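Local coordinates for protein 4-oxalocrotonate decarboxylase NahK (Pseudomonas putida, PDB 5D2K) that catalyses the metal-assisted decarboxylation of (3E)-2-oxohex-3-enedioate to 2-oxopent-4-enoate and CO2 in the breakdown of naphthalene, at residues N7-R12 with E41-D46; E13-L18 with Y48-E53; K107-K112 with D150-N155. The protein carries 1 engineered substitution. All blocks are in the same frame, centred on the assembly; numbering follows the deposited sequence. Where two conformers were deposited one is given.

Contacts 1 and 2 adjoin, their centres about 9 Å apart, and share helix 44-60. Along the chain their segments alternate: 7-12 and 13-18 come first, then 41-46 and 48-53, so the N-terminal loop and helix 12-27 are laid successively on the start and the following turns of helix 44-60. Arg8 of contact 1 forms a salt bridge with Asp49 of contact 2, and Leu10 packs among Val15, Leu18 and Val50. Contact 3 follows later, about 25 Å from contact 1 and about 20 Å from contact 2 between centres, touching neither. It joins the loops flanking strands 112-121 and 139-149, which carry the magnesium ligands; the first two contacts build the helical N-terminal part.

Contact 1. Residues N7-R12 with E41-D46; sequences NRTLTR and EMTFAD
The capping box that starts helix 44-60, made by Thr43 and Asp46, also holds the loop ahead of helix 12-27, because Asn7, Thr9 and Leu10 all bond to its two side chains. The carboxylate of Asp46 straddles one backbone N-H: OD1 and OD2 each accept from Thr9 N at 3.0 Å, both through their syn lone pairs. The Thr9 hydroxyl joins in, OG1 giving its proton to Asp46 OD2 at 2.8 Å from the syn side, 30° out of the carboxylate plane. It can do so because OG1 sits between the backbone N and the carbonyl carbon of Thr9 (chi1 67°), where it turns to the same carboxylate as Thr9 N. Leu10 N reaches Asp46 OD1 at 3.1 Å from above that plane, in an almost straight bond (171°). Inside the capping box, Thr43 N gives to Asp46 OD2 on its anti side at 2.9 Å, and in return Asp46 N gives to Thr43 OG1. Two donors on OD1 and three on OD2 fix the rotation of this buried carboxylate and would be expected to favour its charged form. Thr43 OG1 passes its own proton on to Asn7 O, a short bond of 2.6 Å, and a water donating to Asn7 O accepts from Ala45 N, adding a water-mediated link between the helix start and the loop. Ala45 CB lies over the centre of one guanidinium face of Arg8, whose extended chain runs alongside Asp46 in the opposite sense on its way to Asp49. On the inner side Leu10 CD1 rests on Asp46 CB at 3.7 Å, and the leucine continues into the apolar layer between the two helices.

Contact 2. Residues E13-L18 with Y48-E53; sequences EQVLAL and YDVQWE
Glu53 OE2 is gripped twice: a water donates to it at 2.7 Å, and Arg56, also on helix 44-60, forms a salt bridge with it. That water also donates to Leu16 O, 2.9 Å from its oxygen, and so bridges helix 12-27 to helix 44-60. Leu16 CD2 lies against the carboxylate end of Glu53, 3.6 Å from Glu53 CD, with CG and OE1 a little further off; the bend of the glutamate at chi2 (58°) brings the carboxylate there. With an alanine in place of Glu53, the bridging water and Arg56 would probably lose their mate, and the Leu16 methyl its cover. Deeper in, Val15 CG1 rests on the backbone, 3.8 Å from Asp49 O, and reaches the Glu53 CB as well. Val50 CG2 touches Val15 CG1 at 4.3 Å and Leu18 CB at 4.2 Å, forming the apolar part of the contact; Val50 also meets Ile22 and Ala165. Asp49, already paired with Arg8, also bridges to Arg227. The axes of the segments approach to 8.7 Å and cross at -53°, which places helices 12-27 and 44-60 in the ridges-into-grooves class near -50°.

Contact 3. Residues K107-K112 with D150-N155; sequences KLIHPK and DSRYEN
Asp150 is packed tightly against Ile109 and His110, whereas the Glu154-Asn155 end of the contact is loose and exposed. The Asp150 carboxylate accepts from two successive backbone N-H groups. Ile109 N lies 2.7 Å from Asp150 OD2 in a nearly straight bond (172°) on the syn side, and His110 N lies 2.7 Å from Asp150 OD1, using the syn lone pair. A chi1 of -167°, which sends CG opposite the main-chain nitrogen, carries this carboxylate to the loop before strand 112-121. The His110 ring, almost perpendicular to it, gives NE2-H to Ser151 O at 2.6 Å, and its CE1 edge faces Tyr153 O at 3.2 Å. Ile109 CG2 covers one ring face, while Ile109 CD1 touches Arg152 CG at 3.8 Å; the arginine's chain bends at chi2 and chi3, Asp150 O lies over the rim of one guanidinium face, and NE forms a salt bridge with Asp166. Toward the exposed Glu154 and Asn155 the contact thins, His110 CE1 staying 3.8 Å from Asn155 N; the ring also meets Phe156. Ser151 lies about 5 Å from the bound 2-oxoadipate, side chain to ligand. Directional bonds on both Asp150 oxygens and His110 NE2 restrain both groups, holding together loops next to the strands of magnesium ligands Glu114, Glu116 and Glu147.

Contact 1. Residues N7-R12 with E41-D46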
loop_
_atom_site.group_PDB
_atom_site.type_symbol
_atom_site.label_atom_id
_atom_site.label_comp_id
_atom_site.label_asym_id
_atom_site.label_seq_id
_atom_site.Cartn_x
_atom_site.Cartn_y
_atom_site.Cartn_z
ATOM N N ASN A 7 -0.958 23.806 10.827
ATOM C CA ASN A 7 -1.260 22.855 9.763
ATOM C C ASN A 7 -2.192 21.734 10.230
ATOM O O ASN A 7 -2.373 20.740 9.530
ATOM C CB ASN A 7 0.034 22.262 9.198
ATOM C CG ASN A 7 0.969 21.763 10.282
ATOM O OD1 ASN A 7 0.598 21.690 11.457
ATOM N ND2 ASN A 7 2.194 21.413 9.893
ATOM N N ARG A 8 -2.775 21.906 11.412
ATOM C CA ARG A 8 -3.756 20.966 11.949
ATOM C C ARG A 8 -5.057 21.673 12.302
ATOM O O ARG A 8 -5.035 22.826 12.743
ATOM C CB ARG A 8 -3.192 20.254 13.177
ATOM C CG ARG A 8 -2.139 19.204 12.840
ATOM C CD ARG A 8 -1.439 18.686 14.088
ATOM N NE ARG A 8 -0.694 17.457 13.805
ATOM C CZ ARG A 8 0.553 17.420 13.352
ATOM N NH1 ARG A 8 1.215 18.550 13.119
ATOM N NH2 ARG A 8 1.140 16.250 13.125
ATOM N N THR A 9 -6.190 20.996 12.115
ATOM C CA THR A 9 -7.484 21.590 12.464
ATOM C C THR A 9 -8.309 20.725 13.419
ATOM O O THR A 9 -9.277 21.201 14.017
ATOM C CB THR A 9 -8.356 21.881 11.209
ATOM O OG1 THR A 9 -8.753 20.653 10.581
ATOM C CG2 THR A 9 -7.608 22.755 10.214
ATOM N N LEU A 10 -7.942 19.455 13.561
ATOM C CA LEU A 10 -8.666 18.569 14.466
ATOM C C LEU A 10 -8.242 18.757 15.919
ATOM O O LEU A 10 -7.086 19.085 16.209
ATOM C CB LEU A 10 -8.452 17.104 14.072
ATOM C CG LEU A 10 -8.969 16.639 12.711
ATOM C CD1 LEU A 10 -8.590 15.175 12.506
ATOM C CD2 LEU A 10 -10.480 16.835 12.581
ATOM N N THR A 11 -9.184 18.550 16.832
ATOM C CA THR A 11 -8.855 18.423 18.243
ATOM C C THR A 11 -8.308 17.015 18.478
ATOM O O THR A 11 -8.553 16.118 17.661
ATOM C CB THR A 11 -10.074 18.643 19.148
ATOM O OG1 THR A 11 -11.023 17.590 18.942
ATOM C CG2 THR A 11 -10.742 19.982 18.850
ATOM N N ARG A 12 -7.590 16.817 19.582
ATOM C CA ARG A 12 -7.081 15.485 19.914
ATOM C C ARG A 12 -8.225 14.482 20.065
ATOM O O ARG A 12 -8.142 13.352 19.573
ATOM C CB ARG A 12 -6.234 15.513 21.190
ATOM C CG ARG A 12 -5.827 14.118 21.634
ATOM C CD ARG A 12 -4.827 14.097 22.775
ATOM N NE ARG A 12 -4.642 12.720 23.215
ATOM C CZ ARG A 12 -3.826 11.855 22.623
ATOM N NH1 ARG A 12 -3.104 12.237 21.579
ATOM N NH2 ARG A 12 -3.731 10.613 23.074
ATOM N N GLU A 41 -12.227 21.064 6.593
ATOM C CA GLU A 41 -10.953 21.765 6.741
ATOM C C GLU A 41 -9.797 20.835 7.091
ATOM O O GLU A 41 -8.666 21.281 7.252
ATOM C CB GLU A 41 -11.063 22.851 7.811
ATOM C CG GLU A 41 -12.211 23.832 7.578
ATOM C CD GLU A 41 -12.148 24.477 6.213
ATOM O OE1 GLU A 41 -11.071 25.000 5.855
ATOM O OE2 GLU A 41 -13.172 24.456 5.493
ATOM N N MET A 42 -10.092 19.547 7.207
ATOM C CA MET A 42 -9.083 18.547 7.537
ATOM C C MET A 42 -7.868 18.638 6.622
ATOM O O MET A 42 -8.007 18.757 5.401
ATOM C CB MET A 42 -9.713 17.159 7.442
ATOM C CG MET A 42 -8.966 16.076 8.131
ATOM S SD MET A 42 -10.091 14.677 8.321
ATOM C CE MET A 42 -8.886 13.386 8.584
ATOM N N THR A 43 -6.680 18.593 7.222
ATOM C CA THR A 43 -5.427 18.691 6.476
ATOM C C THR A 43 -4.749 17.337 6.338
ATOM O O THR A 43 -5.159 16.367 6.971
ATOM C CB THR A 43 -4.439 19.628 7.159
ATOM O OG1 THR A 43 -4.034 19.062 8.414
ATOM C CG2 THR A 43 -5.078 20.999 7.395
ATOM N N PHE A 44 -3.686 17.282 5.543
ATOM C CA PHE A 44 -2.916 16.045 5.452
ATOM C C PHE A 44 -2.295 15.684 6.803
ATOM O O PHE A 44 -2.228 14.502 7.167
ATOM C CB PHE A 44 -1.829 16.154 4.380
ATOM C CG PHE A 44 -2.310 15.829 2.995
ATOM C CD1 PHE A 44 -2.591 14.519 2.633
ATOM C CD2 PHE A 44 -2.475 16.829 2.047
ATOM C CE1 PHE A 44 -3.035 14.212 1.361
ATOM C CE2 PHE A 44 -2.921 16.528 0.771
ATOM C CZ PHE A 44 -3.200 15.215 0.426
ATOM N N ALA A 45 -1.828 16.679 7.556
ATOM C CA ALA A 45 -1.276 16.402 8.875
ATOM C C ALA A 45 -2.350 15.814 9.802
ATOM O O ALA A 45 -2.071 14.867 10.541
ATOM C CB ALA A 45 -0.655 17.663 9.482
ATOM N N ASP A 46 -3.570 16.357 9.752
ATOM C CA ASP A 46 -4.723 15.766 10.456
ATOM C C ASP A 46 -4.919 14.298 10.069
ATOM O O ASP A 46 -5.085 13.425 10.920
ATOM C CB ASP A 46 -6.024 16.512 10.137
ATOM C CG ASP A 46 -6.129 17.877 10.796
ATOM O OD1 ASP A 46 -5.677 18.062 11.946
ATOM O OD2 ASP A 46 -6.716 18.762 10.140
HETATM O O HOH W 1 -1.103 19.594 6.895
#

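Contact 2. Residues E13-L18 with Y48-E53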
loop_
_atom_site.group_PDB
_atom_site.type_symbol
_atom_site.label_atom_id
_atom_site.label_comp_id
_atom_site.label_asym_id
_atom_site.label_seq_id
_atom_site.Cartn_x
_atom_site.Cartn_y
_atom_site.Cartn_z
ATOM N N GLU A 13 -9.299 14.900 20.729
ATOM C CA GLU A 13 -10.484 14.066 20.877
ATOM C C GLU A 13 -11.017 13.592 19.522
ATOM O O GLU A 13 -11.407 12.429 19.374
ATOM C CB GLU A 13 -11.578 14.829 21.630
ATOM C CG GLU A 13 -12.852 14.033 21.824
ATOM C CD GLU A 13 -14.097 14.858 21.571
ATOM O OE1 GLU A 13 -14.343 15.222 20.399
ATOM O OE2 GLU A 13 -14.827 15.143 22.545
ATOM N N GLN A 14 -11.022 14.487 18.534
ATOM C CA GLN A 14 -11.510 14.132 17.200
ATOM C C GLN A 14 -10.574 13.140 16.499
ATOM O O GLN A 14 -11.029 12.217 15.826
ATOM C CB GLN A 14 -11.690 15.384 16.345
ATOM C CG GLN A 14 -12.911 16.206 16.780
ATOM C CD GLN A 14 -12.899 17.625 16.256
ATOM O OE1 GLN A 14 -11.906 18.101 15.705
ATOM N NE2 GLN A 14 -14.018 18.318 16.434
ATOM N N VAL A 15 -9.272 13.338 16.640
ATOM C CA VAL A 15 -8.316 12.370 16.083
ATOM C C VAL A 15 -8.578 10.966 16.639
ATOM O O VAL A 15 -8.675 9.992 15.883
ATOM C CB VAL A 15 -6.851 12.772 16.386
ATOM C CG1 VAL A 15 -5.894 11.666 15.941
ATOM C CG2 VAL A 15 -6.499 14.055 15.682
ATOM N N LEU A 16 -8.705 10.858 17.959
ATOM C CA LEU A 16 -8.921 9.555 18.587
ATOM C C LEU A 16 -10.239 8.929 18.150
ATOM O O LEU A 16 -10.296 7.742 17.848
ATOM C CB LEU A 16 -8.883 9.676 20.114
ATOM C CG LEU A 16 -7.618 10.313 20.699
ATOM C CD1 LEU A 16 -7.657 10.278 22.222
ATOM C CD2 LEU A 16 -6.347 9.668 20.179
ATOM N N ALA A 17 -11.297 9.735 18.097
ATOM C CA ALA A 17 -12.609 9.220 17.731
ATOM C C ALA A 17 -12.721 8.891 16.234
ATOM O O ALA A 17 -13.375 7.902 15.856
ATOM C CB ALA A 17 -13.687 10.228 18.145
ATOM N N LEU A 18 -12.087 9.698 15.385
ATOM C CA LEU A 18 -12.098 9.421 13.946
ATOM C C LEU A 18 -11.348 8.125 13.672
ATOM O O LEU A 18 -11.763 7.322 12.828
ATOM C CB LEU A 18 -11.483 10.567 13.142
ATOM C CG LEU A 18 -12.436 11.713 12.810
ATOM C CD1 LEU A 18 -11.677 12.911 12.269
ATOM C CD2 LEU A 18 -13.444 11.215 11.778
ATOM N N TYR A 48 -2.852 12.156 8.610
ATOM C CA TYR A 48 -1.795 11.245 9.029
ATOM C C TYR A 48 -1.840 11.026 10.549
ATOM O O TYR A 48 -1.515 9.935 11.015
ATOM C CB TYR A 48 -0.414 11.743 8.576
ATOM C CG TYR A 48 -0.076 11.322 7.149
ATOM C CD1 TYR A 48 0.167 9.980 6.830
ATOM C CD2 TYR A 48 -0.022 12.255 6.117
ATOM C CE1 TYR A 48 0.470 9.588 5.523
ATOM C CE2 TYR A 48 0.284 11.873 4.809
ATOM C CZ TYR A 48 0.528 10.538 4.523
ATOM O OH TYR A 48 0.817 10.145 3.230
ATOM N N ASP A 49 -2.276 12.035 11.312
ATOM C CA ASP A 49 -2.495 11.849 12.749
ATOM C C ASP A 49 -3.501 10.721 12.975
ATOM O O ASP A 49 -3.304 9.851 13.830
ATOM C CB ASP A 49 -3.032 13.129 13.425
ATOM C CG ASP A 49 -1.963 14.193 13.641
ATOM O OD1 ASP A 49 -0.759 13.930 13.448
ATOM O OD2 ASP A 49 -2.347 15.319 14.035
ATOM N N VAL A 50 -4.586 10.752 12.204
ATOM C CA VAL A 50 -5.598 9.717 12.321
ATOM C C VAL A 50 -5.021 8.350 11.926
ATOM O O VAL A 50 -5.224 7.370 12.640
ATOM C CB VAL A 50 -6.840 10.054 11.472
ATOM C CG1 VAL A 50 -7.811 8.875 11.411
ATOM C CG2 VAL A 50 -7.541 11.290 12.032
ATOM N N GLN A 51 -4.295 8.292 10.811
ATOM C CA GLN A 51 -3.694 7.036 10.373
ATOM C C GLN A 51 -2.752 6.442 11.419
ATOM O O GLN A 51 -2.807 5.235 11.708
ATOM C CB GLN A 51 -2.923 7.222 9.061
ATOM C CG GLN A 51 -2.425 5.880 8.500
ATOM C CD GLN A 51 -1.440 6.042 7.363
ATOM O OE1 GLN A 51 -0.253 5.735 7.508
ATOM N NE2 GLN A 51 -1.928 6.498 6.213
ATOM N N TRP A 52 -1.882 7.278 11.990
ATOM C CA TRP A 52 -0.938 6.772 12.975
ATOM C C TRP A 52 -1.644 6.382 14.279
ATOM O O TRP A 52 -1.163 5.523 15.017
ATOM C CB TRP A 52 0.179 7.792 13.247
ATOM C CG TRP A 52 1.245 7.842 12.177
ATOM C CD1 TRP A 52 1.198 8.548 11.017
ATOM C CD2 TRP A 52 2.519 7.167 12.188
ATOM N NE1 TRP A 52 2.360 8.363 10.297
ATOM C CE2 TRP A 52 3.183 7.514 10.993
ATOM C CE3 TRP A 52 3.152 6.299 13.087
ATOM C CZ2 TRP A 52 4.458 7.030 10.673
ATOM C CZ3 TRP A 52 4.424 5.818 12.772
ATOM C CH2 TRP A 52 5.057 6.184 11.570
ATOM N N GLU A 53 -2.800 6.986 14.555
ATOM C CA GLU A 53 -3.578 6.562 15.711
ATOM C C GLU A 53 -4.214 5.197 15.450
ATOM O O GLU A 53 -4.293 4.377 16.357
ATOM C CB GLU A 53 -4.638 7.606 16.077
ATOM C CG GLU A 53 -5.633 7.181 17.156
ATOM C CD GLU A 53 -5.041 6.788 18.500
ATOM O OE1 GLU A 53 -3.853 7.076 18.791
ATOM O OE2 GLU A 53 -5.807 6.183 19.290
HETATM O O HOH W 2 -8.493 5.908 19.157
#

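Contact 3. Residues K107-K112 with D150-N155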
loop_
_atom_site.group_PDB
_atom_site.type_symbol
_atom_site.label_atom_id
_atom_site.label_comp_id
_atom_site.label_asym_id
_atom_site.label_seq_id
_atom_site.Cartn_x
_atom_site.Cartn_y
_atom_site.Cartn_z
ATOM N N LYS A 107 -14.812 -10.736 4.272
ATOM C CA LYS A 107 -14.167 -9.814 5.200
ATOM C C LYS A 107 -13.777 -8.519 4.496
ATOM O O LYS A 107 -13.100 -7.665 5.076
ATOM C CB LYS A 107 -12.931 -10.467 5.822
ATOM C CG LYS A 107 -13.228 -11.758 6.568
ATOM C CD LYS A 107 -12.004 -12.256 7.322
ATOM C CE LYS A 107 -12.373 -13.372 8.290
ATOM N NZ LYS A 107 -13.318 -12.896 9.349
ATOM N N LEU A 108 -14.194 -8.398 3.241
ATOM C CA LEU A 108 -13.831 -7.270 2.393
ATOM C C LEU A 108 -15.080 -6.584 1.845
ATOM O O LEU A 108 -16.148 -7.196 1.751
ATOM C CB LEU A 108 -12.927 -7.745 1.251
ATOM C CG LEU A 108 -11.682 -8.509 1.702
ATOM C CD1 LEU A 108 -10.848 -8.911 0.484
ATOM C CD2 LEU A 108 -10.841 -7.670 2.683
ATOM N N ILE A 109 -14.940 -5.316 1.482
ATOM C CA ILE A 109 -16.085 -4.493 1.096
ATOM C C ILE A 109 -16.274 -4.474 -0.418
ATOM O O ILE A 109 -17.341 -4.843 -0.931
ATOM C CB ILE A 109 -15.916 -3.056 1.620
ATOM C CG1 ILE A 109 -15.852 -3.057 3.151
ATOM C CG2 ILE A 109 -17.061 -2.170 1.144
ATOM C CD1 ILE A 109 -15.218 -1.809 3.743
ATOM N N HIS A 110 -15.237 -4.047 -1.136
ATOM C CA HIS A 110 -15.255 -3.993 -2.600
ATOM C C HIS A 110 -13.814 -4.023 -3.114
ATOM O O HIS A 110 -13.303 -3.023 -3.644
ATOM C CB HIS A 110 -16.002 -2.747 -3.118
ATOM C CG HIS A 110 -15.723 -1.485 -2.352
ATOM N ND1 HIS A 110 -16.613 -0.429 -2.320
ATOM C CD2 HIS A 110 -14.661 -1.100 -1.601
ATOM C CE1 HIS A 110 -16.113 0.548 -1.585
ATOM N NE2 HIS A 110 -14.932 0.162 -1.132
ATOM N N PRO A 111 -13.152 -5.174 -2.950
ATOM C CA PRO A 111 -11.701 -5.263 -3.131
ATOM C C PRO A 111 -11.221 -5.247 -4.576
ATOM O O PRO A 111 -11.925 -5.671 -5.498
ATOM C CB PRO A 111 -11.358 -6.610 -2.488
ATOM C CG PRO A 111 -12.595 -7.431 -2.698
ATOM C CD PRO A 111 -13.716 -6.449 -2.469
ATOM N N LYS A 112 -10.005 -4.729 -4.736
ATOM C CA LYS A 112 -9.290 -4.715 -6.005
ATOM C C LYS A 112 -7.874 -5.210 -5.767
ATOM O O LYS A 112 -7.360 -5.078 -4.655
ATOM C CB LYS A 112 -9.221 -3.309 -6.605
ATOM C CG LYS A 112 -10.548 -2.622 -6.863
ATOM C CD LYS A 112 -10.286 -1.240 -7.462
ATOM C CE LYS A 112 -11.559 -0.412 -7.549
ATOM N NZ LYS A 112 -12.557 -1.038 -8.451
ATOM N N ASP A 150 -8.860 -1.936 -0.574
ATOM C CA ASP A 150 -10.279 -1.998 -0.242
ATOM C C ASP A 150 -10.659 -0.753 0.537
ATOM O O ASP A 150 -10.740 -0.769 1.770
ATOM C CB ASP A 150 -10.572 -3.280 0.557
ATOM C CG ASP A 150 -12.051 -3.585 0.668
ATOM O OD1 ASP A 150 -12.793 -3.264 -0.275
ATOM O OD2 ASP A 150 -12.471 -4.156 1.698
ATOM N N SER A 151 -10.878 0.346 -0.179
ATOM C CA SER A 151 -11.226 1.601 0.478
ATOM C C SER A 151 -12.481 1.442 1.313
ATOM O O SER A 151 -13.452 0.833 0.863
ATOM C CB SER A 151 -11.436 2.705 -0.556
ATOM O OG SER A 151 -11.861 3.912 0.072
ATOM N N ARG A 152 -12.462 1.984 2.522
ATOM C CA ARG A 152 -13.656 1.934 3.356
ATOM C C ARG A 152 -14.669 3.020 2.955
ATOM O O ARG A 152 -15.733 3.109 3.550
ATOM C CB ARG A 152 -13.274 2.047 4.843
ATOM C CG ARG A 152 -13.023 0.678 5.523
ATOM C CD ARG A 152 -11.942 -0.174 4.812
ATOM N NE ARG A 152 -10.632 0.476 4.866
ATOM C CZ ARG A 152 -9.465 -0.154 4.737
ATOM N NH1 ARG A 152 -8.332 0.550 4.801
ATOM N NH2 ARG A 152 -9.412 -1.476 4.561
ATOM N N TYR A 153 -14.358 3.824 1.940
ATOM C CA TYR A 153 -15.315 4.832 1.477
ATOM C C TYR A 153 -16.174 4.289 0.355
ATOM O O TYR A 153 -15.705 3.519 -0.477
ATOM C CB TYR A 153 -14.589 6.108 1.040
ATOM C CG TYR A 153 -13.776 6.678 2.170
ATOM C CD1 TYR A 153 -14.390 7.143 3.325
ATOM C CD2 TYR A 153 -12.393 6.709 2.095
ATOM C CE1 TYR A 153 -13.642 7.644 4.376
ATOM C CE2 TYR A 153 -11.634 7.198 3.132
ATOM C CZ TYR A 153 -12.264 7.667 4.268
ATOM O OH TYR A 153 -11.486 8.157 5.283
ATOM N N GLU A 154 -17.446 4.691 0.364
ATOM C CA GLU A 154 -18.435 4.167 -0.570
ATOM C C GLU A 154 -18.026 4.403 -2.014
ATOM O O GLU A 154 -17.488 5.460 -2.351
ATOM C CB GLU A 154 -19.813 4.791 -0.311
ATOM C CG GLU A 154 -20.879 4.332 -1.300
ATOM C CD GLU A 154 -22.277 4.748 -0.898
ATOM O OE1 GLU A 154 -22.415 5.476 0.106
ATOM O OE2 GLU A 154 -23.236 4.342 -1.589
ATOM N N ASN A 155 -18.286 3.392 -2.841
ATOM C CA ASN A 155 -17.984 3.395 -4.270
ATOM C C ASN A 155 -16.506 3.593 -4.570
ATOM O O ASN A 155 -16.147 4.041 -5.662
ATOM C CB ASN A 155 -18.810 4.462 -4.990
ATOM C CG ASN A 155 -20.116 3.914 -5.532
ATOM O OD1 ASN A 155 -21.134 3.894 -4.836
ATOM N ND2 ASN A 155 -20.091 3.455 -6.781
#